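PDB 4IED: class D beta-lactamase from Fusobacterium nucleatum subsp. polymorphum, which probably hydrolyses beta-lactam antibiotics such as penicillins, opening the lactam ring to give a substituted beta-amino acid. Local coordinates for residues 186-189 against 190-193; 214-218 against 219-223. All blocks are in the same frame, centred on the assembly; numbering follows the deposited sequence.

Contact 1 (186-189 against 190-193); sequences EKKD and DFIL
The chain reverses between Glu186 and Leu193, an antiparallel hydrogen-bonded pair in which Glu186 N gives to Leu193 O at 3.2 Å and Leu193 N to Glu186 O at 2.8 Å, the latter nearly straight at 176°. Next to it, Lys187 and Ile192 form a non-hydrogen-bonded pair, and Ile192 CA approaches Glu186 O in a CA-H...O contact. The turn is then closed by Lys188 N, which reaches Phe191 O at 2.9 Å. Two residues, Asp189 and Asp190, thus make the bend of a tight beta hairpin that joins strand 184-187, an outermost strand of the central sheet of this transpeptidase-like domain, to strand 192-200. Phe191 is the hub of the side-chain contact. With CG set between its own backbone N and carbonyl carbon (chi1 69°), the ring swings back beside Lys188, whose CB lies over one face, 4.1 Å from the centroid, in a CH-pi contact. Glu186, its chain extended, lays its carboxylate at the ring edge, OE2 being 3.5 Å from Phe191 CZ, with the carboxylate and ring planes 73° apart. Bent at chi2 and chi4, Lys188 curls round so that NZ meets Glu186 OE2 at 2.7 Å, on the anti side and somewhat out of the carboxylate plane. Glu186 OE1 forms a second salt bridge, to Arg244, so the carboxylate is gripped at both oxygens and probably stays ionised. On the other face of the hairpin, the Lys187 and Ile192 side chains run at a slant to each other, CG of Lys187 3.8 Å from Ile192 CD1 in the conformer given.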
ATOM      1  N   GLU A 186     -11.321  -4.227   7.423  1.00  5.87           N
ATOM      2  CA  GLU A 186     -12.585  -4.900   7.808  1.00  6.22           C
ATOM      3  C   GLU A 186     -12.220  -6.183   8.491  1.00  6.42           C
ATOM      4  O   GLU A 186     -11.547  -7.075   7.908  1.00  6.25           O
ATOM      5  CB  GLU A 186     -13.386  -5.269   6.544  1.00  6.25           C
ATOM      6  CG  GLU A 186     -14.673  -5.998   6.847  1.00  6.72           C
ATOM      7  CD  GLU A 186     -15.595  -6.385   5.689  1.00  7.06           C
ATOM      8  OE1 GLU A 186     -15.240  -6.030   4.550  1.00  7.56           O
ATOM      9  OE2 GLU A 186     -16.658  -6.978   5.916  1.00  7.22           O
ATOM     10  N   LYS A 187     -12.663  -6.257   9.769  1.00  6.95           N
ATOM     11  CA  LYS A 187     -12.462  -7.450  10.626  0.50  7.54           C
ATOM     12  C   LYS A 187     -13.811  -8.101  10.782  1.00  7.83           C
ATOM     13  O   LYS A 187     -14.745  -7.514  11.328  1.00  8.07           O
ATOM     14  CB  LYS A 187     -11.936  -7.040  11.999  0.50  8.07           C
ATOM     15  CG  LYS A 187     -11.552  -8.217  12.919  0.50  8.95           C
ATOM     16  CD  LYS A 187     -12.612  -8.590  13.951  0.50 10.12           C
ATOM     17  CE  LYS A 187     -12.190  -9.693  14.920  0.50 10.99           C
ATOM     18  NZ  LYS A 187     -12.033 -10.938  14.198  0.50 11.57           N
ATOM     19  N   LYS A 188     -13.897  -9.354  10.317  1.00  8.02           N
ATOM     20  CA  LYS A 188     -15.072 -10.221  10.486  1.00  8.86           C
ATOM     21  C   LYS A 188     -14.645 -11.551  11.120  1.00  9.70           C
ATOM     22  O   LYS A 188     -13.440 -11.802  11.296  1.00  9.52           O
ATOM     23  CB  LYS A 188     -15.802 -10.474   9.144  1.00  8.55           C
ATOM     24  CG  LYS A 188     -16.455  -9.195   8.555  1.00  8.18           C
ATOM     25  CD  LYS A 188     -17.610  -8.667   9.442  1.00  8.43           C
ATOM     26  CE  LYS A 188     -18.655  -7.751   8.769  1.00  8.48           C
ATOM     27  NZ  LYS A 188     -17.968  -6.582   8.231  1.00  7.93           N
ATOM     28  N   ASP A 189     -15.610 -12.420  11.468  1.00 10.92           N
ATOM     29  CA  ASP A 189     -15.252 -13.635  12.124  1.00 12.20           C
ATOM     30  C   ASP A 189     -14.313 -14.471  11.234  1.00 11.25           C
ATOM     31  O   ASP A 189     -13.416 -15.130  11.788  1.00 11.53           O
ATOM     32  CB  ASP A 189     -16.488 -14.476  12.484  1.00 13.91           C
ATOM     33  CG  ASP A 189     -17.357 -13.855  13.574  1.00 16.46           C
ATOM     34  OD1 ASP A 189     -16.919 -12.893  14.237  1.00 17.78           O
ATOM     35  OD2 ASP A 189     -18.401 -14.486  13.884  1.00 18.87           O
ATOM     36  N   ASP A 190     -14.580 -14.518   9.964  1.00 10.68           N
ATOM     37  CA  ASP A 190     -13.908 -15.440   9.082  1.00 10.48           C
ATOM     38  C   ASP A 190     -12.761 -14.875   8.271  1.00  9.34           C
ATOM     39  O   ASP A 190     -12.119 -15.600   7.530  1.00  9.16           O
ATOM     40  CB  ASP A 190     -14.912 -16.068   8.123  1.00 11.58           C
ATOM     41  CG  ASP A 190     -16.045 -16.800   8.841  1.00 13.37           C
ATOM     42  OD1 ASP A 190     -15.759 -17.568   9.755  1.00 15.07           O
ATOM     43  OD2 ASP A 190     -17.206 -16.628   8.409  1.00 15.81           O
ATOM     44  N   PHE A 191     -12.530 -13.570   8.382  1.00  8.19           N
ATOM     45  CA  PHE A 191     -11.389 -12.984   7.681  1.00  7.44           C
ATOM     46  C   PHE A 191     -11.115 -11.606   8.287  1.00  6.99           C
ATOM     47  O   PHE A 191     -12.001 -10.997   8.897  1.00  7.27           O
ATOM     48  CB  PHE A 191     -11.720 -12.794   6.160  1.00  7.39           C
ATOM     49  CG  PHE A 191     -12.735 -11.762   5.899  1.00  7.27           C
ATOM     50  CD1 PHE A 191     -12.354 -10.464   5.609  1.00  7.05           C
ATOM     51  CD2 PHE A 191     -14.068 -12.091   5.812  1.00  7.70           C
ATOM     52  CE1 PHE A 191     -13.327  -9.513   5.401  1.00  7.23           C
ATOM     53  CE2 PHE A 191     -15.061 -11.109   5.635  1.00  7.76           C
ATOM     54  CZ  PHE A 191     -14.651  -9.845   5.388  1.00  7.52           C
ATOM     55  N   ILE A 192      -9.898 -11.115   8.097  1.00  6.66           N
ATOM     56  CA  ILE A 192      -9.554  -9.707   8.389  1.00  6.39           C
ATOM     57  C   ILE A 192      -8.739  -9.188   7.168  1.00  6.01           C
ATOM     58  O   ILE A 192      -7.743  -9.786   6.735  1.00  5.93           O
ATOM     59  CB  ILE A 192      -8.761  -9.581   9.712  1.00  6.50           C
ATOM     60  CG1 ILE A 192      -8.574  -8.112   9.999  1.00  6.30           C
ATOM     61  CG2 ILE A 192      -7.521 -10.337   9.753  1.00  6.50           C
ATOM     62  CD1 ILE A 192      -8.064  -7.895  11.390  1.00  6.52           C
ATOM     63  N   LEU A 193      -9.254  -8.085   6.624  1.00  5.83           N
ATOM     64  CA  LEU A 193      -8.698  -7.387   5.468  1.00  5.54           C
ATOM     65  C   LEU A 193      -7.903  -6.193   5.996  1.00  5.36           C
ATOM     66  O   LEU A 193      -8.427  -5.384   6.745  1.00  5.43           O
ATOM     67  CB  LEU A 193      -9.817  -6.899   4.613  1.00  5.55           C
ATOM     68  CG  LEU A 193      -9.492  -5.920   3.484  1.00  5.33           C
ATOM     69  CD1 LEU A 193      -8.549  -6.510   2.450  1.00  5.21           C
ATOM     70  CD2 LEU A 193     -10.745  -5.315   2.837  1.00  5.44           C
TER

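Contact 2 (214-218 against 219-223); sequences WIETS and DNIYS
The phenol ring of Tyr222 meets Thr217 at its edge: CG2 of Thr217 lies in the ring plane, 3.9 Å from Tyr222 CE1, and Ile215 O also comes near that edge. A water in the same plane joins Tyr222 OH, at 2.7 Å, to Thr217 OG1. The indole of Trp214 runs alongside Ile221, whose CG2 approaches Trp214 CD1 obliquely, while the ring stacks with His194 and packs on helix 154-165. Behind these contacts is a beta hairpin linking neighbouring strands 208-216 and 221-229 of the central sheet. Ile215 and Tyr222 are its hydrogen-bonded pair, flanked by the non-hydrogen-bonded pairs Trp214-Ser223 and Glu216-Ile221. Nearer the bend, Thr217 N gives to Asn220 O at 2.9 Å and 171°, leaving Ser218 and Asp219 to turn the chain. Thr217 OG1, placed between its backbone N and carbonyl carbon (chi1 67°), faces Asn220 and takes a weak bond from Asn220 N, besides holding the water. Glu216 stretches across Ile221, CD to CG1 4.0 Å, with its side chain about 4 Å from a bound magnesium ion. Within the returning limb, Asn220 OD1 accepts from Ile221 N at 2.7 Å and from Lys37 N, while ND2 gives to Asp35, seen to bind magnesium in a crystal structure of this protein, though none is bound there in this chain. Asp219 OD2 makes a salt bridge with Lys37, and a second water donates to Asp219 OD1.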
ATOM      1  N   TRP A 214      -3.547  -7.442   2.386  1.00  4.94           N
ATOM      2  CA  TRP A 214      -3.719  -8.846   2.570  1.00  5.15           C
ATOM      3  C   TRP A 214      -4.980  -9.144   3.378  1.00  5.29           C
ATOM      4  O   TRP A 214      -5.538  -8.296   4.041  1.00  5.23           O
ATOM      5  CB  TRP A 214      -2.502  -9.500   3.294  1.00  5.27           C
ATOM      6  CG  TRP A 214      -2.382  -9.088   4.761  1.00  5.30           C
ATOM      7  CD1 TRP A 214      -2.795  -9.831   5.843  1.00  5.54           C
ATOM      8  CD2 TRP A 214      -1.662  -7.951   5.282  1.00  5.17           C
ATOM      9  NE1 TRP A 214      -2.426  -9.168   6.989  1.00  5.56           N
ATOM     10  CE2 TRP A 214      -1.800  -7.982   6.688  1.00  5.34           C
ATOM     11  CE3 TRP A 214      -1.075  -6.852   4.706  1.00  4.99           C
ATOM     12  CZ2 TRP A 214      -1.241  -7.000   7.500  1.00  5.32           C
ATOM     13  CZ3 TRP A 214      -0.513  -5.899   5.499  1.00  4.97           C
ATOM     14  CH2 TRP A 214      -0.654  -5.915   6.874  1.00  5.12           C
ATOM     15  N   ILE A 215      -5.368 -10.431   3.321  1.00  5.53           N
ATOM     16  CA  ILE A 215      -6.540 -10.974   4.040  1.00  5.77           C
ATOM     17  C   ILE A 215      -6.016 -12.215   4.760  1.00  6.05           C
ATOM     18  O   ILE A 215      -5.505 -13.154   4.151  1.00  6.18           O
ATOM     19  CB  ILE A 215      -7.720 -11.356   3.151  1.00  5.90           C
ATOM     20  CG1 ILE A 215      -8.238 -10.148   2.453  1.00  5.70           C
ATOM     21  CG2 ILE A 215      -8.855 -11.905   4.011  1.00  6.21           C
ATOM     22  CD1 ILE A 215      -9.341 -10.439   1.468  1.00  5.87           C
ATOM     23  N   GLU A 216      -6.195 -12.195   6.096  1.00  6.45           N
ATOM     24  CA  GLU A 216      -5.877 -13.371   6.935  1.00  7.25           C
ATOM     25  C   GLU A 216      -7.186 -14.066   7.286  1.00  7.37           C
ATOM     26  O   GLU A 216      -8.141 -13.422   7.786  1.00  7.07           O
ATOM     27  CB  GLU A 216      -5.057 -13.011   8.178  1.00  8.44           C
ATOM     28  CG  GLU A 216      -4.693 -14.287   8.918  1.00 10.31           C
ATOM     29  CD  GLU A 216      -3.457 -14.233   9.804  1.00 12.57           C
ATOM     30  OE1 GLU A 216      -3.096 -15.298  10.366  1.00 14.70           O
ATOM     31  OE2 GLU A 216      -2.772 -13.221   9.957  1.00 14.78           O
ATOM     32  N   THR A 217      -7.207 -15.365   7.112  1.00  7.49           N
ATOM     33  CA  THR A 217      -8.310 -16.234   7.506  1.00  8.00           C
ATOM     34  C   THR A 217      -7.824 -17.197   8.584  1.00  9.05           C
ATOM     35  O   THR A 217      -6.727 -17.002   9.065  1.00  9.44           O
ATOM     36  CB  THR A 217      -8.843 -16.963   6.310  1.00  7.91           C
ATOM     37  OG1 THR A 217      -7.834 -17.878   5.835  1.00  7.91           O
ATOM     38  CG2 THR A 217      -9.224 -16.016   5.156  1.00  7.49           C
ATOM     39  N   SER A 218      -8.683 -18.129   9.009  1.00 10.01           N
ATOM     40  CA  SER A 218      -8.300 -19.003  10.092  1.00 11.04           C
ATOM     41  C   SER A 218      -7.086 -19.835   9.756  1.00 10.92           C
ATOM     42  O   SER A 218      -6.381 -20.304  10.667  1.00 11.95           O
ATOM     43  CB  SER A 218      -9.501 -19.925  10.474  1.00 12.37           C
ATOM     44  OG  SER A 218      -9.778 -20.799   9.394  1.00 13.69           O
ATOM     45  N   ASP A 219      -6.823 -20.091   8.478  1.00 10.39           N
ATOM     46  CA  ASP A 219      -5.699 -20.919   8.103  1.00 10.22           C
ATOM     47  C   ASP A 219      -4.943 -20.528   6.854  1.00  9.29           C
ATOM     48  O   ASP A 219      -4.122 -21.284   6.369  1.00  9.75           O
ATOM     49  CB  ASP A 219      -5.995 -22.400   8.016  1.00 10.83           C
ATOM     50  CG  ASP A 219      -6.902 -22.729   6.845  1.00 10.91           C
ATOM     51  OD1 ASP A 219      -7.403 -21.750   6.194  1.00 11.34           O
ATOM     52  OD2 ASP A 219      -7.134 -23.887   6.560  1.00 11.31           O
ATOM     53  N   ASN A 220      -5.114 -19.295   6.389  1.00  8.39           N
ATOM     54  CA  ASN A 220      -4.386 -18.816   5.255  1.00  7.92           C
ATOM     55  C   ASN A 220      -4.215 -17.294   5.294  1.00  7.40           C
ATOM     56  O   ASN A 220      -4.775 -16.589   6.136  1.00  7.29           O
ATOM     57  CB  ASN A 220      -5.154 -19.228   3.977  1.00  7.99           C
ATOM     58  CG  ASN A 220      -4.275 -19.367   2.753  1.00  7.93           C
ATOM     59  OD1 ASN A 220      -3.108 -18.981   2.767  1.00  7.76           O
ATOM     60  ND2 ASN A 220      -4.839 -19.995   1.675  1.00  8.15           N
ATOM     61  N   ILE A 221      -3.320 -16.827   4.433  1.00  7.15           N
ATOM     62  CA  ILE A 221      -3.081 -15.365   4.208  1.00  6.68           C
ATOM     63  C   ILE A 221      -2.965 -15.168   2.723  1.00  6.53           C
ATOM     64  O   ILE A 221      -2.175 -15.807   2.059  1.00  6.69           O
ATOM     65  CB  ILE A 221      -1.779 -14.827   4.835  1.00  6.58           C
ATOM     66  CG1 ILE A 221      -1.755 -15.162   6.315  1.00  6.84           C
ATOM     67  CG2 ILE A 221      -1.668 -13.357   4.598  1.00  6.17           C
ATOM     68  CD1 ILE A 221      -0.479 -14.813   7.040  1.00  6.87           C
ATOM     69  N   TYR A 222      -3.817 -14.249   2.196  1.00  6.28           N
ATOM     70  CA  TYR A 222      -3.837 -13.879   0.774  1.00  6.16           C
ATOM     71  C   TYR A 222      -3.312 -12.495   0.647  1.00  5.81           C
ATOM     72  O   TYR A 222      -3.969 -11.552   1.076  1.00  5.62           O
ATOM     73  CB  TYR A 222      -5.265 -13.970   0.206  1.00  6.25           C
ATOM     74  CG  TYR A 222      -5.941 -15.294   0.412  1.00  6.64           C
ATOM     75  CD1 TYR A 222      -6.612 -15.528   1.619  1.00  6.77           C
ATOM     76  CD2 TYR A 222      -5.981 -16.280  -0.587  1.00  6.95           C
ATOM     77  CE1 TYR A 222      -7.271 -16.702   1.886  1.00  7.19           C
ATOM     78  CE2 TYR A 222      -6.578 -17.507  -0.250  1.00  7.38           C
ATOM     79  CZ  TYR A 222      -7.216 -17.701   0.956  1.00  7.49           C
ATOM     80  OH  TYR A 222      -7.852 -18.953   1.285  1.00  7.98           O
ATOM     81  N   SER A 223      -2.100 -12.346   0.084  1.00  5.77           N
ATOM     82  CA  SER A 223      -1.527 -11.015  -0.065  1.00  5.49           C
ATOM     83  C   SER A 223      -1.842 -10.552  -1.494  1.00  5.45           C
ATOM     84  O   SER A 223      -1.862 -11.350  -2.434  1.00  5.66           O
ATOM     85  CB  SER A 223      -0.038 -11.065   0.090  1.00  5.54           C
ATOM     86  OG  SER A 223       0.264 -11.352   1.479  1.00  5.62           O
TER
HETATM   87  O   HOH W   1      -8.967 -19.285   3.732  1.00  8.45           O
HETATM   88  O   HOH W   2      -9.865 -20.684   6.974  1.00 26.09           O

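After helix 16-25 the chain lays down strands 29-35 and 40-44, then passes through further helices before strand 184-187 leads into contact 1, which closes the hairpin from strand 184-187 to strand 192-200. Strand 192-200 then runs away from this turn, strand 208-216 comes back beside it, and contact 2 closes the next hairpin into strand 221-229. The contacts are in series, neither nested nor crossed, with centres about 9 Å apart at the same end of the sheet. They meet where the middle strands adjoin: Ile192 N probably bonds to Glu216 O, and Phe191 CB packs on Ile215 CG2. Together they join four successive strands of the sheet, 184-187, 192-200, 208-216 and 221-229.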